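Local coordinates for protein tylactone synthase starter module and modules 1 & 2 (Streptomyces fradiae, PDB 2Z5L) that probably catalyses the NADPH-dependent, stereoselective reduction of a beta-keto group on the growing chain during assembly of the tylosin polyketide, as a ketoreductase of the short-chain dehydrogenase/reductase family, at residues 98-103 / 133-138; 181-186 / 230-235; 245-250 / 499-504; 282-287 / 310-315; 364-369 / 405-410. All coordinates share one frame; numbering follows the deposited sequence.

Contact 1: 98-103 / 133-138; sequences SMESAG and SDIGVP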
# COMPACT_ATOMS: atom_id res chain seq x y z
N SER A 98 -25.41 8.90 17.37
CA SER A 98 -24.32 9.50 18.16
C SER A 98 -23.62 10.69 17.48
O SER A 98 -23.06 11.54 18.16
CB SER A 98 -23.25 8.45 18.49
OG SER A 98 -23.66 7.56 19.52
N MET A 99 -23.66 10.73 16.15
CA MET A 99 -23.03 11.79 15.37
C MET A 99 -23.86 13.06 15.36
O MET A 99 -23.34 14.17 15.48
CB MET A 99 -22.82 11.35 13.92
CG MET A 99 -21.98 10.10 13.73
SD MET A 99 -20.33 10.24 14.37
CE MET A 99 -19.53 11.22 13.09
N GLU A 100 -25.17 12.90 15.21
CA GLU A 100 -26.07 14.03 15.19
C GLU A 100 -26.33 14.56 16.59
O GLU A 100 -26.97 15.60 16.76
CB GLU A 100 -27.37 13.63 14.52
CG GLU A 100 -27.19 13.42 13.04
CD GLU A 100 -28.33 12.65 12.43
OE1 GLU A 100 -28.34 12.50 11.19
OE2 GLU A 100 -29.21 12.18 13.20
N SER A 101 -25.83 13.84 17.59
CA SER A 101 -25.99 14.23 18.98
C SER A 101 -25.04 15.36 19.35
O SER A 101 -25.14 15.96 20.42
CB SER A 101 -25.73 13.03 19.90
OG SER A 101 -25.75 13.41 21.26
N ALA A 102 -24.11 15.66 18.45
CA ALA A 102 -23.15 16.72 18.69
C ALA A 102 -23.53 17.98 17.93
O ALA A 102 -23.02 19.06 18.21
CB ALA A 102 -21.75 16.26 18.27
N GLY A 103 -24.44 17.85 16.97
CA GLY A 103 -24.86 19.00 16.19
C GLY A 103 -23.67 19.69 15.55
O GLY A 103 -22.91 19.08 14.80
N SER A 133 -19.11 10.09 6.24
CA SER A 133 -19.24 11.05 5.17
C SER A 133 -20.71 11.14 4.79
O SER A 133 -21.24 12.23 4.59
CB SER A 133 -18.40 10.59 3.97
OG SER A 133 -18.42 11.52 2.91
N ASP A 134 -21.38 9.99 4.70
CA ASP A 134 -22.79 9.96 4.34
C ASP A 134 -23.68 10.73 5.33
O ASP A 134 -24.52 11.53 4.92
CB ASP A 134 -23.30 8.51 4.24
CG ASP A 134 -22.56 7.70 3.18
OD1 ASP A 134 -22.28 8.24 2.08
OD2 ASP A 134 -22.27 6.51 3.45
N ILE A 135 -23.50 10.48 6.62
CA ILE A 135 -24.29 11.15 7.64
C ILE A 135 -24.19 12.67 7.55
O ILE A 135 -25.05 13.40 8.06
CB ILE A 135 -23.85 10.70 9.04
CG1 ILE A 135 -24.08 9.19 9.17
CG2 ILE A 135 -24.62 11.46 10.11
CD1 ILE A 135 -23.63 8.62 10.48
N GLY A 136 -23.14 13.15 6.88
CA GLY A 136 -22.94 14.57 6.71
C GLY A 136 -23.02 15.39 7.98
O GLY A 136 -23.62 16.46 8.01
N VAL A 137 -22.41 14.88 9.05
CA VAL A 137 -22.40 15.58 10.33
C VAL A 137 -21.25 16.60 10.32
O VAL A 137 -20.08 16.23 10.30
CB VAL A 137 -22.21 14.58 11.50
CG1 VAL A 137 -21.10 13.59 11.16
CG2 VAL A 137 -21.89 15.32 12.78
N PRO A 138 -21.59 17.91 10.31
CA PRO A 138 -20.56 18.96 10.30
C PRO A 138 -19.61 18.80 11.47
O PRO A 138 -20.03 18.58 12.60
CB PRO A 138 -21.39 20.24 10.39
CG PRO A 138 -22.58 19.82 11.17
CD PRO A 138 -22.92 18.49 10.52
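Met99 and Val137 meet where the chain leaves helix 88-99 and helix 119-135, the backbones coming closest between Glu100 CA and Val137 CA at 6.3 Å. Gly136, with positive phi, ends the second helix and swings Val137 round to face the first. Met99 does most of the touching. Its chain is bent at chi2 (-60°) and chi3 (-77°), which curls the terminal methyl across Val137 at about a right angle; Met99 CE and Val137 CG1 are tightly packed at 3.4 Å. Closer to the backbone, Met99 CG touches Ile135 CD1 at 3.9 Å. The other branch of Val137, CG2, abuts the backbone, 3.3 Å from Met99 O. At the solvent side the extended Glu100 brings OE1 to 4.0 Å from Ile135 CG2, and Pro138 CG rests 3.7 Å from Gly103 O. Inward, Met99 continues onto Leu51 and Val109 of the neighbouring strands, so the contact borders the helix-to-sheet packing of an α/β fold. With neither hydrogen bonds nor salt bridges between the two segments, these helix ends are held together by shape and dispersion; the carboxylate oxygen of Glu100 only grazes a methyl group, with no polar partner on the other segment.

Contact 2: 181-186 / 230-235; sequences GGLIDL and EDQVAV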
# COMPACT_ATOMS: atom_id res chain seq x y z
N GLY A 181 -8.97 12.17 10.06
CA GLY A 181 -8.10 12.65 11.10
C GLY A 181 -6.69 12.12 10.91
O GLY A 181 -5.79 12.85 10.52
N GLY A 182 -6.50 10.83 11.19
CA GLY A 182 -5.19 10.21 11.03
C GLY A 182 -5.12 8.75 11.44
O GLY A 182 -6.13 8.14 11.83
N LEU A 183 -3.91 8.20 11.35
CA LEU A 183 -3.62 6.81 11.69
C LEU A 183 -2.62 6.77 12.85
O LEU A 183 -1.64 7.50 12.84
CB LEU A 183 -3.00 6.09 10.48
CG LEU A 183 -3.90 5.81 9.26
CD1 LEU A 183 -3.12 5.99 7.96
CD2 LEU A 183 -4.45 4.39 9.39
N ILE A 184 -2.87 5.91 13.83
CA ILE A 184 -1.98 5.79 14.98
C ILE A 184 -1.72 4.31 15.25
O ILE A 184 -2.65 3.54 15.47
CB ILE A 184 -2.62 6.40 16.23
CG1 ILE A 184 -2.94 7.88 15.99
CG2 ILE A 184 -1.69 6.24 17.42
CD1 ILE A 184 -3.79 8.52 17.11
N ASP A 185 -0.45 3.91 15.24
CA ASP A 185 -0.10 2.51 15.47
C ASP A 185 0.28 2.24 16.94
O ASP A 185 1.26 2.77 17.45
CB ASP A 185 1.06 2.11 14.55
CG ASP A 185 1.17 0.61 14.37
OD1 ASP A 185 0.19 -0.01 13.89
OD2 ASP A 185 2.24 0.06 14.70
N LEU A 186 -0.51 1.40 17.60
CA LEU A 186 -0.27 1.08 18.99
C LEU A 186 0.75 -0.05 19.19
O LEU A 186 0.94 -0.89 18.31
CB LEU A 186 -1.58 0.71 19.69
CG LEU A 186 -2.63 1.83 19.70
CD1 LEU A 186 -3.79 1.43 20.57
CD2 LEU A 186 -2.00 3.13 20.20
N GLU A 230 0.24 15.61 12.41
CA GLU A 230 0.85 14.30 12.30
C GLU A 230 -0.24 13.23 12.24
O GLU A 230 -0.59 12.63 13.26
CB GLU A 230 1.78 14.05 13.49
CG GLU A 230 2.96 15.01 13.58
CD GLU A 230 4.03 14.75 12.52
OE1 GLU A 230 5.03 15.50 12.49
OE2 GLU A 230 3.87 13.80 11.72
N ASP A 231 -0.77 13.01 11.05
CA ASP A 231 -1.83 12.03 10.83
C ASP A 231 -1.31 10.64 10.47
O ASP A 231 -2.03 9.82 9.90
CB ASP A 231 -2.81 12.54 9.75
CG ASP A 231 -2.11 12.94 8.46
OD1 ASP A 231 -2.80 13.44 7.54
OD2 ASP A 231 -0.87 12.77 8.35
N GLN A 232 -0.05 10.37 10.81
CA GLN A 232 0.60 9.09 10.56
C GLN A 232 1.68 8.92 11.62
O GLN A 232 2.84 9.27 11.39
CB GLN A 232 1.23 9.05 9.16
CG GLN A 232 0.25 8.96 7.99
CD GLN A 232 0.95 8.74 6.66
OE1 GLN A 232 1.65 7.74 6.47
NE2 GLN A 232 0.76 9.66 5.74
N VAL A 233 1.30 8.39 12.77
CA VAL A 233 2.21 8.21 13.89
C VAL A 233 2.23 6.78 14.43
O VAL A 233 1.24 6.07 14.36
CB VAL A 233 1.83 9.19 15.04
CG1 VAL A 233 2.84 9.09 16.18
CG2 VAL A 233 1.76 10.61 14.50
N ALA A 234 3.37 6.37 14.96
CA ALA A 234 3.52 5.04 15.52
C ALA A 234 3.95 5.20 16.97
O ALA A 234 5.02 5.74 17.26
CB ALA A 234 4.56 4.26 14.75
N VAL A 235 3.12 4.73 17.89
CA VAL A 235 3.44 4.83 19.31
C VAL A 235 4.19 3.60 19.79
O VAL A 235 3.70 2.48 19.67
CB VAL A 235 2.16 5.00 20.15
CG1 VAL A 235 2.51 5.05 21.63
CG2 VAL A 235 1.42 6.26 19.73
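Two adjacent parallel β-strands, 180-186 and 232-236, meet here, Leu183 pairing with Gln232, Ile184 with Val233 and Asp185 with Ala234. Their short axes approach to 4.6 Å and diverge by only 15°. Four backbone hydrogen bonds stitch them. Leu183 N donates to Asp231 O (2.9 Å), at the point where the second strand is just beginning. Val233 N returns a nearly straight bond of 3.1 Å to Leu183 O (173° at the hydrogen). Asp185 N then reaches Val233 O at 2.9 Å, and Val235 N closes the series on Asp185 O at 2.7 Å, a short but more bent bond (148°). Val233 O also takes a CA-H...O contact from Ile184 CA. On its other edge strand 180-186 pairs with strand 140-147, making it an interior strand of the Rossmann-like half built from the N-terminal part of the chain. The two faces of the strand pair are covered by different helices: Leu183, Asp185 and Gln232 face Trp166 of helix 160-175, whereas Ile184, Val233 and Val235 pack against helix 214-224. Within that second group Ile184 and Val235 run alongside each other, Ile184 CG2 3.9 Å from Val235 CG2. Across the first face Asp185 CB touches Ala234 CB at 4.1 Å. The carboxylate of the buried Asp185 is well supplied, OD1 by Thr146 and Ala149 N, OD2 by a salt bridge to Arg236. Asp231 lays CB 3.1 Å from Gly181 O and sends its own carboxylate to Arg493.

Contact 3: 245-250 / 499-504; sequences VSRAAA and DTVPEA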
# COMPACT_ATOMS: atom_id res chain seq x y z
N VAL A 245 8.94 10.45 4.28
CA VAL A 245 9.48 9.95 3.02
C VAL A 245 10.82 10.65 2.76
O VAL A 245 10.88 11.88 2.61
CB VAL A 245 8.54 10.21 1.81
CG1 VAL A 245 7.28 9.35 1.94
CG2 VAL A 245 8.16 11.69 1.73
N SER A 246 11.89 9.86 2.71
CA SER A 246 13.22 10.40 2.49
C SER A 246 13.93 9.71 1.32
O SER A 246 13.82 8.50 1.15
CB SER A 246 14.04 10.23 3.77
OG SER A 246 13.68 9.05 4.46
N ARG A 247 14.64 10.49 0.51
CA ARG A 247 15.35 9.92 -0.64
C ARG A 247 16.17 8.74 -0.15
O ARG A 247 16.79 8.80 0.91
CB ARG A 247 16.25 10.98 -1.28
CG ARG A 247 15.47 12.23 -1.72
CD ARG A 247 16.30 13.19 -2.56
NE ARG A 247 16.16 12.96 -4.00
CZ ARG A 247 15.57 13.80 -4.84
NH1 ARG A 247 15.06 14.94 -4.41
NH2 ARG A 247 15.48 13.50 -6.13
N ALA A 248 16.13 7.64 -0.90
CA ALA A 248 16.88 6.46 -0.51
C ALA A 248 18.30 6.55 -1.04
O ALA A 248 18.59 7.39 -1.90
CB ALA A 248 16.19 5.20 -1.03
N ALA A 249 19.17 5.69 -0.54
CA ALA A 249 20.56 5.68 -0.97
C ALA A 249 20.66 5.53 -2.49
O ALA A 249 19.64 5.50 -3.19
CB ALA A 249 21.29 4.53 -0.28
N ALA A 250 21.88 5.45 -3.01
CA ALA A 250 22.07 5.30 -4.45
C ALA A 250 22.21 3.83 -4.81
O ALA A 250 22.56 3.01 -3.96
CB ALA A 250 23.30 6.08 -4.92
N ASP A 499 8.17 16.53 4.33
CA ASP A 499 9.11 17.54 4.81
C ASP A 499 10.55 17.03 4.73
O ASP A 499 11.47 17.82 4.55
CB ASP A 499 8.80 17.95 6.25
CG ASP A 499 7.64 18.94 6.34
OD1 ASP A 499 7.39 19.67 5.35
OD2 ASP A 499 7.00 19.00 7.41
N THR A 500 10.73 15.72 4.87
CA THR A 500 12.07 15.13 4.82
C THR A 500 12.67 15.12 3.41
O THR A 500 13.70 14.50 3.18
CB THR A 500 12.06 13.69 5.35
OG1 THR A 500 10.79 13.09 5.08
CG2 THR A 500 12.33 13.67 6.85
N VAL A 501 12.02 15.81 2.48
CA VAL A 501 12.51 15.89 1.11
C VAL A 501 12.92 17.32 0.82
O VAL A 501 12.09 18.22 0.83
CB VAL A 501 11.46 15.47 0.08
CG1 VAL A 501 12.02 15.65 -1.32
CG2 VAL A 501 11.05 14.03 0.30
N PRO A 502 14.22 17.54 0.55
CA PRO A 502 14.77 18.87 0.26
C PRO A 502 13.96 19.71 -0.72
O PRO A 502 13.47 20.79 -0.39
CB PRO A 502 16.16 18.54 -0.28
CG PRO A 502 16.53 17.33 0.54
CD PRO A 502 15.27 16.51 0.46
N GLU A 503 13.83 19.19 -1.94
CA GLU A 503 13.11 19.87 -3.01
C GLU A 503 11.66 20.16 -2.63
O GLU A 503 11.04 21.09 -3.17
CB GLU A 503 13.16 19.02 -4.28
CG GLU A 503 14.57 18.77 -4.81
CD GLU A 503 15.41 17.82 -3.97
OE1 GLU A 503 16.61 17.67 -4.26
OE2 GLU A 503 14.87 17.21 -3.02
N ALA A 504 11.12 19.37 -1.72
CA ALA A 504 9.75 19.54 -1.26
C ALA A 504 9.67 20.75 -0.33
O ALA A 504 8.88 21.67 -0.56
CB ALA A 504 9.28 18.28 -0.55
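Glu503 leaves the start of helix 502-507 with CB directed at strand 239-247, and each atom further out is drawn toward Arg247. The chain bends at chi2 (72°), bringing Glu503 CG to 3.9 Å from Arg247 NH1. Glu503 CD faces that nitrogen too, ahead of the two oxygens, and the carboxylate settles on it: Glu503 OE2 forms the salt bridge to Arg247 NH1 at 2.7 Å, in the guanidinium plane and at its edge, while Glu503 OE1 comes to 3.1 Å from the same NH1. Because the two planes are 63° apart, this is not the flat, two-nitrogen pairing of arginine with a carboxylate. The other terminal nitrogen of Arg247, NH2, is hydrogen-bonded to Ala26 O, and Trp482 packs beside both charged chains. Here the C-terminal 499-504 segment packs on strand 239-247, which is antiparallel to its neighbour 232-236 and adjoins strand 28-35, where the two Rossmann-like halves are joined. Deeper in the contact Val245 O receives the hydroxyl of Thr500: OG1 donates a 2.8 Å hydrogen bond to Val245 O, coming from above the carbonyl plane at a C=O...O angle of 109°. Val501 CG2 presses on the same Val245 O at 3.2 Å, and its side chain crosses that of Val245, CG2 to CG2, at 4.0 Å. Val501 lies between this hydroxyl and the salt bridge, with Trp482 touching it as well. Ser246 brings CB to 4.3 Å from Thr500 CB, but its hydroxyl is paired with Thr32.

Contact 4: 282-287 / 310-315; sequences EGAERL and HGCEVV
Glu285, Leu287 and Glu313 supply most of the polar atoms that join these two parallel segments. Glu313 N donates to Glu285 O at 3.0 Å. Glu313 O in turn accepts Leu287 N at 2.7 Å, and also a CA-H...O contact from Arg286 CA at 3.1 Å. Leu287 O then takes Val315 N at 2.9 Å. The other backbone edge of Arg286 is used by strand 261-265, and the carboxylate of Glu285 accepts Gly260 N through OE2. Val314 O is bonded to Arg308. One donor fares worse: Cys312 N is buried by the contact and has no partner in the model. The thiol of Cys312 lies against the 284-286 backbone, with SG also 3.6 Å from Leu287 CG and 3.8 Å from Ala284 CB; it is turned there by a first torsion that sets SG anti to the backbone N (chi1 -172°). On the opposite face Arg286 and Glu313 extend alongside each other. Arg286 NE and Glu313 OE2 stay 3.8 Å apart, a long ion pair of charge alone, the oxygen being displaced from the guanidinium plane so that none of the guanidinium hydrogens is directed to it; the two planes are inclined by 22°, offset rather than shared. Leu287 and Cys312 turn instead toward helix 270-281. Strand 286-291, helix 300-308 and strand 313-318 make the beta-alpha-beta unit at the outer edge of the KR domain's Rossmann fold.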
# COMPACT_ATOMS: atom_id res chain seq x y z
N GLU A 282 18.94 -10.66 -21.61
CA GLU A 282 20.12 -10.54 -20.76
C GLU A 282 20.55 -11.78 -20.00
O GLU A 282 21.17 -11.67 -18.94
CB GLU A 282 19.94 -9.40 -19.76
CG GLU A 282 19.72 -8.05 -20.39
CD GLU A 282 19.63 -6.94 -19.36
OE1 GLU A 282 19.29 -5.80 -19.74
OE2 GLU A 282 19.91 -7.22 -18.17
N GLY A 283 20.23 -12.95 -20.51
CA GLY A 283 20.67 -14.15 -19.82
C GLY A 283 19.62 -15.08 -19.25
O GLY A 283 19.96 -16.08 -18.62
N ALA A 284 18.34 -14.77 -19.45
CA ALA A 284 17.32 -15.67 -18.93
C ALA A 284 17.39 -16.96 -19.74
O ALA A 284 17.53 -16.93 -20.97
CB ALA A 284 15.94 -15.03 -19.07
N GLU A 285 17.31 -18.09 -19.05
CA GLU A 285 17.36 -19.40 -19.68
C GLU A 285 15.95 -19.86 -20.02
O GLU A 285 15.73 -20.58 -20.99
CB GLU A 285 18.01 -20.42 -18.75
CG GLU A 285 19.47 -20.16 -18.44
CD GLU A 285 20.10 -21.28 -17.63
OE1 GLU A 285 19.93 -22.45 -18.03
OE2 GLU A 285 20.75 -20.98 -16.60
N ARG A 286 14.99 -19.44 -19.20
CA ARG A 286 13.61 -19.81 -19.43
C ARG A 286 12.68 -18.76 -18.84
O ARG A 286 12.88 -18.28 -17.72
CB ARG A 286 13.30 -21.17 -18.80
CG ARG A 286 11.87 -21.69 -19.07
CD ARG A 286 11.55 -22.95 -18.26
NE ARG A 286 12.51 -24.03 -18.49
CZ ARG A 286 12.68 -25.06 -17.67
NH1 ARG A 286 11.96 -25.15 -16.56
NH2 ARG A 286 13.59 -25.98 -17.94
N LEU A 287 11.67 -18.40 -19.60
CA LEU A 287 10.68 -17.44 -19.15
C LEU A 287 9.36 -18.17 -19.16
O LEU A 287 9.05 -18.93 -20.09
CB LEU A 287 10.60 -16.23 -20.09
CG LEU A 287 11.74 -15.22 -20.04
CD1 LEU A 287 11.46 -14.03 -20.99
CD2 LEU A 287 11.89 -14.71 -18.62
N HIS A 310 16.16 -14.80 -28.54
CA HIS A 310 17.25 -14.34 -27.69
C HIS A 310 17.99 -15.54 -27.14
O HIS A 310 19.00 -15.38 -26.47
CB HIS A 310 16.71 -13.49 -26.54
CG HIS A 310 16.30 -12.12 -26.94
ND1 HIS A 310 17.20 -11.17 -27.39
CD2 HIS A 310 15.08 -11.53 -27.03
CE1 HIS A 310 16.56 -10.07 -27.72
NE2 HIS A 310 15.27 -10.27 -27.52
N GLY A 311 17.45 -16.73 -27.41
CA GLY A 311 18.06 -17.97 -26.95
C GLY A 311 17.28 -18.53 -25.78
O GLY A 311 17.37 -19.72 -25.46
N CYS A 312 16.48 -17.67 -25.16
CA CYS A 312 15.67 -18.03 -24.00
C CYS A 312 14.48 -18.94 -24.34
O CYS A 312 13.79 -18.73 -25.33
CB CYS A 312 15.16 -16.75 -23.34
SG CYS A 312 14.33 -17.05 -21.79
N GLU A 313 14.23 -19.94 -23.51
CA GLU A 313 13.08 -20.82 -23.70
C GLU A 313 11.80 -20.22 -23.11
O GLU A 313 11.80 -19.78 -21.96
CB GLU A 313 13.34 -22.20 -23.09
CG GLU A 313 12.39 -23.28 -23.57
CD GLU A 313 12.62 -24.61 -22.87
OE1 GLU A 313 13.68 -25.22 -23.08
OE2 GLU A 313 11.72 -25.04 -22.11
N VAL A 314 10.73 -20.20 -23.89
CA VAL A 314 9.50 -19.53 -23.46
C VAL A 314 8.22 -20.32 -23.41
O VAL A 314 7.78 -20.90 -24.40
CB VAL A 314 9.18 -18.32 -24.36
CG1 VAL A 314 7.90 -17.64 -23.91
CG2 VAL A 314 10.35 -17.38 -24.36
N VAL A 315 7.57 -20.25 -22.25
CA VAL A 315 6.31 -20.95 -22.07
C VAL A 315 5.22 -19.97 -21.59
O VAL A 315 5.47 -19.12 -20.74
CB VAL A 315 6.52 -22.10 -21.04
CG1 VAL A 315 5.75 -21.84 -19.76
CG2 VAL A 315 6.14 -23.43 -21.67

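Contact 5: 364-369 / 405-410; sequences GAKVCG and AAANAA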
# COMPACT_ATOMS: atom_id res chain seq x y z
N GLY A 364 -7.70 -8.92 -5.79
CA GLY A 364 -7.59 -10.28 -6.31
C GLY A 364 -6.28 -10.62 -6.99
O GLY A 364 -5.48 -11.42 -6.47
N ALA A 365 -6.03 -10.01 -8.14
CA ALA A 365 -4.79 -10.29 -8.89
C ALA A 365 -3.53 -9.83 -8.18
O ALA A 365 -2.49 -10.51 -8.19
CB ALA A 365 -4.86 -9.64 -10.27
N LYS A 366 -3.61 -8.65 -7.57
CA LYS A 366 -2.47 -8.08 -6.87
C LYS A 366 -2.15 -8.81 -5.56
O LYS A 366 -1.18 -9.57 -5.48
CB LYS A 366 -2.73 -6.59 -6.64
CG LYS A 366 -1.53 -5.80 -6.18
CD LYS A 366 -1.68 -4.38 -6.69
CE LYS A 366 -1.17 -4.27 -8.12
NZ LYS A 366 0.30 -4.16 -8.15
N VAL A 367 -2.98 -8.60 -4.55
CA VAL A 367 -2.74 -9.22 -3.25
C VAL A 367 -2.76 -10.75 -3.26
O VAL A 367 -1.78 -11.39 -2.88
CB VAL A 367 -3.74 -8.73 -2.21
CG1 VAL A 367 -3.31 -9.21 -0.83
CG2 VAL A 367 -3.83 -7.23 -2.25
N CYS A 368 -3.89 -11.33 -3.68
CA CYS A 368 -4.02 -12.78 -3.72
C CYS A 368 -2.89 -13.43 -4.54
O CYS A 368 -2.35 -14.46 -4.15
CB CYS A 368 -5.39 -13.17 -4.30
SG CYS A 368 -6.81 -12.70 -3.25
N GLY A 369 -2.54 -12.82 -5.66
CA GLY A 369 -1.48 -13.36 -6.50
C GLY A 369 -0.14 -13.50 -5.80
O GLY A 369 0.48 -14.56 -5.82
N ALA A 405 -4.49 1.45 -3.24
CA ALA A 405 -3.47 1.75 -2.23
C ALA A 405 -3.45 0.70 -1.14
O ALA A 405 -2.37 0.38 -0.61
CB ALA A 405 -3.71 3.12 -1.63
N ALA A 406 -4.62 0.17 -0.80
CA ALA A 406 -4.64 -0.86 0.23
C ALA A 406 -3.87 -2.07 -0.31
O ALA A 406 -2.97 -2.59 0.36
CB ALA A 406 -6.08 -1.25 0.58
N ALA A 407 -4.19 -2.47 -1.53
CA ALA A 407 -3.56 -3.63 -2.16
C ALA A 407 -2.04 -3.52 -2.30
O ALA A 407 -1.30 -4.44 -1.98
CB ALA A 407 -4.19 -3.89 -3.52
N ASN A 408 -1.58 -2.38 -2.81
CA ASN A 408 -0.16 -2.17 -2.97
C ASN A 408 0.51 -2.09 -1.60
O ASN A 408 1.59 -2.67 -1.40
CB ASN A 408 0.08 -0.94 -3.85
CG ASN A 408 -0.17 -1.24 -5.32
OD1 ASN A 408 0.60 -1.97 -5.94
ND2 ASN A 408 -1.26 -0.71 -5.86
N ALA A 409 -0.13 -1.44 -0.63
CA ALA A 409 0.44 -1.39 0.72
C ALA A 409 0.70 -2.83 1.19
O ALA A 409 1.72 -3.11 1.82
CB ALA A 409 -0.53 -0.67 1.67
N ALA A 410 -0.21 -3.76 0.88
CA ALA A 410 -0.05 -5.16 1.29
C ALA A 410 1.11 -5.89 0.61
O ALA A 410 1.69 -6.82 1.20
CB ALA A 410 -1.34 -5.95 1.07
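The flat carboxamide of Asn408 is met from the neighbouring helix by Lys366, whose CD lies obliquely off one side of the carboxamide plane, beyond its O and N ends, 3.4 Å from Asn408 OD1. On that same side the ammonium group comes down to the oxygen: Lys366 NZ donates to Asn408 OD1 at 3.1 Å, tilted 25° from the carbonyl plane. The amide nitrogen, ND2, is tied to Tyr404 O one turn back in its own helix, and with both ends of the group bonded, its rotation is well defined. Lys366 gets there by leaving with CG anti to the backbone N (chi1 -168°) and then bending at chi3 and chi4, which brings NZ to the amide oxygen. Helices 356-376 and 402-419 run in broadly the same direction here, their local axes 8.9 Å apart and inclined by 26°. Both belong to the Rossmann-type core of the KR domain, and Tyr404 with Asn408 fits the Tyr-x-x-x-Asn pattern of polyketide ketoreductases, where a nearby lysine completes the set; the cluster is therefore consistent with the active site. Beside it the helices touch through small apolar groups. Val367 CG2 sits on Ala407 CB at 3.6 Å, and the other branch, Val367 CG1, reaches Ala410 CB at 4.3 Å. Lys366 CD also brushes Ala407 CB. In helix 356-376, Lys366 O accepts a hydrogen bond from His341 NE2.

Along the chain, contacts 1 and 2 come first, one after the other, with centres about 23 Å apart; both lie in the half built from the N-terminal part of the chain. Contact 3 spans the rest, since its segments are 249 residues apart and contacts 4 and 5 fall between them. Its strand 239-247 follows strand 232-236 of contact 2 and lies next to it in the sheet. Contacts 4 and 5 both belong to the KR domain, centres about 28 Å apart, contact 4 at its far edge strand. Contacts 1 and 4, centres about 60 Å apart, lie on opposite sides of the chain's centre, whereas contact 5, about 8 Å from it, puts the probable active site near the middle.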